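Beta-Lactamase/D-Alanine Carboxypeptidase (Pseudomonas syringae pv. tomato, PDB 5EVI) probably hydrolyses the ring amide of beta-lactam antibiotics to give substituted beta-amino acids, as a class C beta-lactamase linked to antibiotic resistance. Local coordinates at residues A255-R260 against L308-T313. Numbering follows the deposited sequence.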
# COMPACT_ATOMS: atom_id res chain seq x y z
N ALA C 255 -3.41 -2.94 15.66
CA ALA C 255 -2.64 -3.17 14.43
C ALA C 255 -2.92 -2.10 13.39
O ALA C 255 -2.00 -1.49 12.86
CB ALA C 255 -2.94 -4.54 13.86
N LEU C 256 -4.20 -1.84 13.14
CA LEU C 256 -4.59 -0.82 12.16
C LEU C 256 -4.01 0.56 12.51
O LEU C 256 -3.43 1.22 11.64
CB LEU C 256 -6.11 -0.77 11.99
CG LEU C 256 -6.72 -2.00 11.30
CD1 LEU C 256 -8.18 -2.21 11.73
CD2 LEU C 256 -6.65 -1.91 9.79
N SER C 257 -4.14 0.99 13.77
CA SER C 257 -3.66 2.32 14.16
C SER C 257 -2.13 2.38 14.17
O SER C 257 -1.54 3.43 13.86
CB SER C 257 -4.22 2.74 15.53
OG SER C 257 -3.75 4.06 15.84
N ASP C 258 -1.48 1.28 14.52
CA ASP C 258 -0.00 1.28 14.61
C ASP C 258 0.72 1.42 13.29
O ASP C 258 1.86 1.91 13.28
CB ASP C 258 0.51 0.06 15.39
CG ASP C 258 0.15 0.14 16.84
OD1 ASP C 258 -0.75 0.94 17.15
OD2 ASP C 258 0.76 -0.60 17.66
N THR C 259 0.08 1.02 12.18
CA THR C 259 0.65 1.25 10.85
C THR C 259 0.70 2.74 10.53
O THR C 259 1.47 3.13 9.67
CB THR C 259 -0.12 0.56 9.70
OG1 THR C 259 -1.44 1.10 9.64
CG2 THR C 259 -0.21 -0.98 9.89
N ARG C 260 -0.12 3.57 11.20
CA ARG C 260 -0.15 5.04 10.98
C ARG C 260 0.56 5.88 12.04
O ARG C 260 0.35 7.10 12.12
CB ARG C 260 -1.60 5.50 10.79
CG ARG C 260 -2.35 4.68 9.75
CD ARG C 260 -3.73 5.22 9.39
NE ARG C 260 -4.64 5.44 10.53
CZ ARG C 260 -5.35 4.51 11.18
NH1 ARG C 260 -5.32 3.22 10.85
NH2 ARG C 260 -6.13 4.89 12.20
N LEU C 308 5.44 9.61 16.17
CA LEU C 308 4.23 10.39 16.32
C LEU C 308 3.05 9.44 16.33
O LEU C 308 2.87 8.68 15.36
CB LEU C 308 4.11 11.38 15.16
CG LEU C 308 2.96 12.37 15.16
CD1 LEU C 308 2.94 13.20 16.44
CD2 LEU C 308 3.07 13.27 13.93
N ALA C 309 2.26 9.49 17.39
CA ALA C 309 0.98 8.78 17.48
C ALA C 309 0.16 8.99 16.21
O ALA C 309 0.33 10.00 15.52
CB ALA C 309 0.18 9.25 18.69
N ALA C 310 -0.74 8.04 15.90
CA ALA C 310 -1.64 8.19 14.75
C ALA C 310 -2.33 9.55 14.81
O ALA C 310 -2.85 9.93 15.88
CB ALA C 310 -2.68 7.07 14.74
N GLN C 311 -2.34 10.25 13.67
CA GLN C 311 -2.87 11.61 13.54
C GLN C 311 -4.24 11.64 12.84
O GLN C 311 -4.30 11.58 11.61
CB GLN C 311 -1.90 12.47 12.73
CG GLN C 311 -0.50 12.57 13.34
CD GLN C 311 -0.48 13.44 14.58
OE1 GLN C 311 -0.12 12.99 15.66
NE2 GLN C 311 -0.87 14.70 14.42
N PRO C 312 -5.34 11.78 13.62
CA PRO C 312 -6.69 11.79 13.00
C PRO C 312 -6.91 12.83 11.89
O PRO C 312 -7.77 12.63 11.01
CB PRO C 312 -7.63 12.08 14.19
CG PRO C 312 -6.90 11.64 15.39
CD PRO C 312 -5.43 11.82 15.10
N THR C 313 -6.14 13.92 11.93
CA THR C 313 -6.30 15.10 11.08
C THR C 313 -5.53 15.02 9.75
O THR C 313 -5.88 15.67 8.79
CB THR C 313 -5.84 16.35 11.88
OG1 THR C 313 -6.66 16.47 13.04
CG2 THR C 313 -5.97 17.63 11.07
O HOH W 1 -4.36 8.59 10.97
O HOH W 2 -1.71 9.05 11.34
O HOH W 3 1.43 9.71 12.93
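The methyl of Ala310 points toward the last turn of helix 250-258 and meets the hydroxyl of Ser257, OG lying 3.4 Å from CB. With OG anti to the backbone N (chi1 -178°), the serine hydroxyl is carried to that methyl, which also approaches Ser257 O. The backbone of Ala310 is engaged as well: its CA lies 3.5 Å from Arg260 O in a CA-H...O contact, with 158° at the hydrogen. No direct hydrogen bond joins the two segments; water does the polar work. One water donates to Arg260 O (2.9 Å) and accepts from Gln311 N (2.7 Å). A second lies in the plane of the Arg260 guanidinium at its edge, accepting from NE at 3.2 Å and donating to Gln311 O. In this class C beta-lactamase, the contact sits at the surface, where the chain leaving helix 250-258 for strand 262-266 passes the loop between strands 299-308 and 315-316; the pairing of Leu308 with Gly262 joins the neighbouring strands. Thr259 OG1 donates to Leu256 O as a local bond of the turn, and a weak hydrogen bond from Arg260 NH1 to Asn242 OD1 ties the guanidinium to helix 232-243.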